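Local coordinates for SWD1-like protein (PDB 6E29), which probably serves, through its WD-repeat beta-propeller domain, as a subunit of the COMPASS histone H3K4 methyltransferase complex, at residues E115-A126 with I179-L188. Numbering follows the deposited sequence.
Sequences ELHPWNHHQFAA and IVYTASGDHL
The Tyr181 ring lies between His117 and Leu188. CA of His117 makes a CH-pi contact over one face, 3.6 Å from the ring centroid, and CD2 of Leu188 covers the opposite face. Tyr181 CG sits beside its backbone N, anti to the carbonyl carbon (chi1 -73°), which sends the ring across to strands 115-117 and 123-126. At the far end Tyr181 OH donates to Gln123 OE1 at 2.7 Å. The bond runs in the amide plane onto a lone pair, with amide and ring only 18° from coplanar. Ala125 CB packs on Leu188 CD2 at 3.7 Å. Pro118 CD rests on Tyr181 CB at 3.5 Å. Trp119 NE1 donates to Ala183 O at 3.0 Å, in the indole plane, while Trp119 N donates to His117 ND1 and so fixes the imidazole. Gly185 lies against that ring, where a CB would clash with His117 CE1. Water links Glu115 OE1 to Tyr181 N, and a second water joins His117 NE2 to Ser184 O. A leucine in place of Tyr181 would probably leave Gln123 OE1 without its hydroxyl partner and His117 CA without an aromatic face. The contact joins two neighbouring four-stranded blades of the propeller. No main-chain hydrogen bond pairs these blades here, so their junction rests on side-chain packing, two side-chain hydrogen bonds and bridging water.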
loop_
_atom_site.group_PDB
_atom_site.type_symbol
_atom_site.label_atom_id
_atom_site.label_comp_id
_atom_site.label_asym_id
_atom_site.label_seq_id
_atom_site.Cartn_x
_atom_site.Cartn_y
_atom_site.Cartn_z
ATOM N N GLU B 115 2.217 -6.816 -2.828
ATOM C CA GLU B 115 1.889 -6.166 -4.092
ATOM C C GLU B 115 2.285 -7.062 -5.244
ATOM O O GLU B 115 3.384 -7.626 -5.239
ATOM C CB GLU B 115 2.606 -4.844 -4.278
ATOM C CG GLU B 115 2.017 -3.719 -3.441
ATOM C CD GLU B 115 0.785 -3.128 -4.097
ATOM O OE1 GLU B 115 0.916 -2.633 -5.233
ATOM O OE2 GLU B 115 -0.317 -3.191 -3.495
ATOM N N LEU B 116 1.415 -7.157 -6.242
ATOM C CA LEU B 116 1.747 -7.932 -7.452
ATOM C C LEU B 116 2.663 -7.142 -8.382
ATOM O O LEU B 116 2.582 -5.916 -8.493
ATOM C CB LEU B 116 0.471 -8.318 -8.202
ATOM C CG LEU B 116 -0.268 -9.563 -7.747
ATOM C CD1 LEU B 116 -1.575 -9.719 -8.604
ATOM C CD2 LEU B 116 0.603 -10.828 -7.873
ATOM N N HIS B 117 3.591 -7.852 -9.022
ATOM C CA HIS B 117 4.392 -7.223 -10.066
ATOM C C HIS B 117 3.444 -6.633 -11.114
ATOM O O HIS B 117 2.511 -7.326 -11.543
ATOM C CB HIS B 117 5.325 -8.262 -10.702
ATOM C CG HIS B 117 6.333 -7.679 -11.641
ATOM N ND1 HIS B 117 5.986 -7.190 -12.886
ATOM C CD2 HIS B 117 7.681 -7.556 -11.545
ATOM C CE1 HIS B 117 7.075 -6.770 -13.507
ATOM N NE2 HIS B 117 8.120 -6.980 -12.716
ATOM N N PRO B 118 3.634 -5.378 -11.544
ATOM C CA PRO B 118 2.612 -4.732 -12.395
ATOM C C PRO B 118 2.426 -5.366 -13.754
ATOM O O PRO B 118 1.447 -5.033 -14.440
ATOM C CB PRO B 118 3.133 -3.304 -12.548
ATOM C CG PRO B 118 4.123 -3.138 -11.408
ATOM C CD PRO B 118 4.736 -4.451 -11.202
ATOM N N TRP B 119 3.340 -6.229 -14.197
ATOM C CA TRP B 119 3.181 -6.880 -15.493
ATOM C C TRP B 119 3.169 -8.396 -15.407
ATOM O O TRP B 119 3.242 -9.054 -16.444
ATOM C CB TRP B 119 4.289 -6.455 -16.456
ATOM C CG TRP B 119 4.346 -4.987 -16.796
ATOM C CD1 TRP B 119 4.845 -3.972 -16.011
ATOM C CD2 TRP B 119 3.957 -4.381 -18.031
ATOM N NE1 TRP B 119 4.783 -2.778 -16.686
ATOM C CE2 TRP B 119 4.224 -2.995 -17.919
ATOM C CE3 TRP B 119 3.379 -4.868 -19.214
ATOM C CZ2 TRP B 119 3.961 -2.090 -18.959
ATOM C CZ3 TRP B 119 3.125 -3.967 -20.258
ATOM C CH2 TRP B 119 3.409 -2.589 -20.114
ATOM N N ASN B 120 3.113 -8.981 -14.216
ATOM C CA ASN B 120 3.359 -10.417 -14.102
ATOM C C ASN B 120 2.694 -10.878 -12.812
ATOM O O ASN B 120 3.262 -10.675 -11.736
ATOM C CB ASN B 120 4.884 -10.686 -14.117
ATOM C CG ASN B 120 5.282 -12.053 -13.568
ATOM O OD1 ASN B 120 4.485 -12.985 -13.533
ATOM N ND2 ASN B 120 6.550 -12.175 -13.144
ATOM N N HIS B 121 1.509 -11.506 -12.910
ATOM C CA HIS B 121 0.853 -11.903 -11.666
ATOM C C HIS B 121 1.558 -13.057 -10.951
ATOM O O HIS B 121 1.128 -13.433 -9.859
ATOM C CB HIS B 121 -0.615 -12.255 -11.909
ATOM C CG HIS B 121 -0.810 -13.342 -12.911
ATOM N ND1 HIS B 121 -0.962 -13.087 -14.254
ATOM C CD2 HIS B 121 -0.871 -14.686 -12.773
ATOM C CE1 HIS B 121 -1.113 -14.230 -14.902
ATOM N NE2 HIS B 121 -1.059 -15.217 -14.026
ATOM N N HIS B 122 2.667 -13.573 -11.486
ATOM C CA HIS B 122 3.431 -14.657 -10.877
ATOM C C HIS B 122 4.610 -14.177 -10.024
ATOM O O HIS B 122 5.480 -14.995 -9.689
ATOM C CB HIS B 122 3.953 -15.609 -11.956
ATOM C CG HIS B 122 2.876 -16.395 -12.639
ATOM N ND1 HIS B 122 2.581 -16.237 -13.975
ATOM C CD2 HIS B 122 1.996 -17.311 -12.161
ATOM C CE1 HIS B 122 1.586 -17.047 -14.299
ATOM N NE2 HIS B 122 1.214 -17.710 -13.218
ATOM N N GLN B 123 4.684 -12.884 -9.689
ATOM C CA GLN B 123 5.686 -12.420 -8.743
ATOM C C GLN B 123 5.053 -11.366 -7.860
ATOM O O GLN B 123 4.276 -10.545 -8.342
ATOM C CB GLN B 123 6.894 -11.838 -9.443
ATOM C CG GLN B 123 8.017 -11.549 -8.487
ATOM C CD GLN B 123 9.057 -10.642 -9.050
ATOM O OE1 GLN B 123 8.975 -9.421 -8.919
ATOM N NE2 GLN B 123 10.099 -11.232 -9.594
ATOM N N PHE B 124 5.359 -11.406 -6.566
ATOM C CA PHE B 124 4.910 -10.355 -5.670
ATOM C C PHE B 124 6.006 -10.019 -4.669
ATOM O O PHE B 124 6.993 -10.766 -4.496
ATOM C CB PHE B 124 3.591 -10.717 -4.921
ATOM C CG PHE B 124 3.743 -11.779 -3.863
ATOM C CD1 PHE B 124 4.091 -11.457 -2.563
ATOM C CD2 PHE B 124 3.476 -13.120 -4.175
ATOM C CE1 PHE B 124 4.226 -12.472 -1.596
ATOM C CE2 PHE B 124 3.632 -14.130 -3.213
ATOM C CZ PHE B 124 4.010 -13.803 -1.921
ATOM N N ALA B 125 5.841 -8.860 -4.058
ATOM C CA ALA B 125 6.695 -8.389 -2.974
ATOM C C ALA B 125 5.871 -8.134 -1.724
ATOM O O ALA B 125 4.774 -7.547 -1.785
ATOM C CB ALA B 125 7.452 -7.121 -3.360
ATOM N N ALA B 126 6.408 -8.528 -0.572
ATOM C CA ALA B 126 5.665 -8.339 0.677
ATOM C C ALA B 126 6.541 -7.708 1.759
ATOM O O ALA B 126 7.752 -7.922 1.812
ATOM C CB ALA B 126 5.098 -9.673 1.153
ATOM N N ILE B 179 5.981 -1.567 0.732
ATOM C CA ILE B 179 6.774 -1.744 -0.479
ATOM C C ILE B 179 5.852 -1.742 -1.683
ATOM O O ILE B 179 4.751 -2.290 -1.621
ATOM C CB ILE B 179 7.582 -3.055 -0.391
ATOM C CG1 ILE B 179 8.621 -3.106 -1.519
ATOM C CG2 ILE B 179 6.611 -4.298 -0.330
ATOM C CD1 ILE B 179 9.607 -4.264 -1.371
ATOM N N VAL B 180 6.299 -1.122 -2.779
ATOM C CA VAL B 180 5.519 -1.106 -4.024
ATOM C C VAL B 180 6.478 -1.285 -5.190
ATOM O O VAL B 180 7.661 -0.959 -5.096
ATOM C CB VAL B 180 4.709 0.206 -4.234
ATOM C CG1 VAL B 180 3.654 0.358 -3.182
ATOM C CG2 VAL B 180 5.607 1.442 -4.229
ATOM N N TYR B 181 5.956 -1.744 -6.336
ATOM C CA TYR B 181 6.809 -1.779 -7.531
ATOM C C TYR B 181 6.715 -0.438 -8.244
ATOM O O TYR B 181 5.643 0.192 -8.258
ATOM C CB TYR B 181 6.299 -2.859 -8.524
ATOM C CG TYR B 181 6.545 -4.297 -8.137
ATOM C CD1 TYR B 181 5.652 -4.988 -7.328
ATOM C CD2 TYR B 181 7.663 -4.995 -8.661
ATOM C CE1 TYR B 181 5.861 -6.325 -6.995
ATOM C CE2 TYR B 181 7.887 -6.364 -8.357
ATOM C CZ TYR B 181 6.982 -7.004 -7.526
ATOM O OH TYR B 181 7.162 -8.311 -7.223
ATOM N N THR B 182 7.789 -0.042 -8.912
ATOM C CA THR B 182 7.685 1.024 -9.903
ATOM C C THR B 182 6.846 0.514 -11.084
ATOM O O THR B 182 6.545 -0.675 -11.180
ATOM C CB THR B 182 9.046 1.477 -10.400
ATOM O OG1 THR B 182 9.684 0.384 -11.090
ATOM C CG2 THR B 182 9.905 1.999 -9.220
ATOM N N ALA B 183 6.487 1.432 -11.998
ATOM C CA ALA B 183 5.521 1.100 -13.044
ATOM C C ALA B 183 6.048 0.012 -13.960
ATOM O O ALA B 183 5.268 -0.816 -14.464
ATOM C CB ALA B 183 5.154 2.344 -13.864
ATOM N N SER B 184 7.361 -0.005 -14.202
ATOM C CA SER B 184 7.915 -0.998 -15.120
ATOM C C SER B 184 8.081 -2.351 -14.466
ATOM O O SER B 184 8.245 -3.351 -15.178
ATOM C CB SER B 184 9.295 -0.565 -15.650
ATOM O OG SER B 184 10.254 -0.571 -14.580
ATOM N N GLY B 185 8.134 -2.375 -13.138
ATOM C CA GLY B 185 8.429 -3.556 -12.384
ATOM C C GLY B 185 9.916 -3.795 -12.155
ATOM O O GLY B 185 10.259 -4.704 -11.383
ATOM N N ASP B 186 10.798 -2.970 -12.737
ATOM C CA ASP B 186 12.236 -3.205 -12.575
ATOM C C ASP B 186 12.782 -2.817 -11.197
ATOM O O ASP B 186 13.888 -3.255 -10.839
ATOM C CB ASP B 186 13.043 -2.453 -13.648
ATOM C CG ASP B 186 12.701 -2.889 -15.069
ATOM O OD1 ASP B 186 12.406 -1.992 -15.890
ATOM O OD2 ASP B 186 12.695 -4.113 -15.366
ATOM N N HIS B 187 12.063 -1.993 -10.436
ATOM C CA HIS B 187 12.510 -1.558 -9.120
ATOM C C HIS B 187 11.387 -1.685 -8.112
ATOM O O HIS B 187 10.198 -1.708 -8.451
ATOM C CB HIS B 187 12.997 -0.113 -9.137
ATOM C CG HIS B 187 14.203 0.084 -9.997
ATOM N ND1 HIS B 187 14.123 0.277 -11.365
ATOM C CD2 HIS B 187 15.520 0.032 -9.696
ATOM C CE1 HIS B 187 15.345 0.367 -11.861
ATOM N NE2 HIS B 187 16.210 0.218 -10.869
ATOM N N LEU B 188 11.790 -1.734 -6.859
ATOM C CA LEU B 188 10.856 -1.662 -5.764
ATOM C C LEU B 188 11.163 -0.421 -4.962
ATOM O O LEU B 188 12.326 -0.075 -4.771
ATOM C CB LEU B 188 10.937 -2.884 -4.879
ATOM C CG LEU B 188 10.467 -4.148 -5.618
ATOM C CD1 LEU B 188 11.363 -5.270 -5.170
ATOM C CD2 LEU B 188 8.977 -4.443 -5.335
HETATM O O HOH W 1 3.109 -2.241 -6.536
HETATM O O HOH W 2 9.812 -5.845 -14.772
#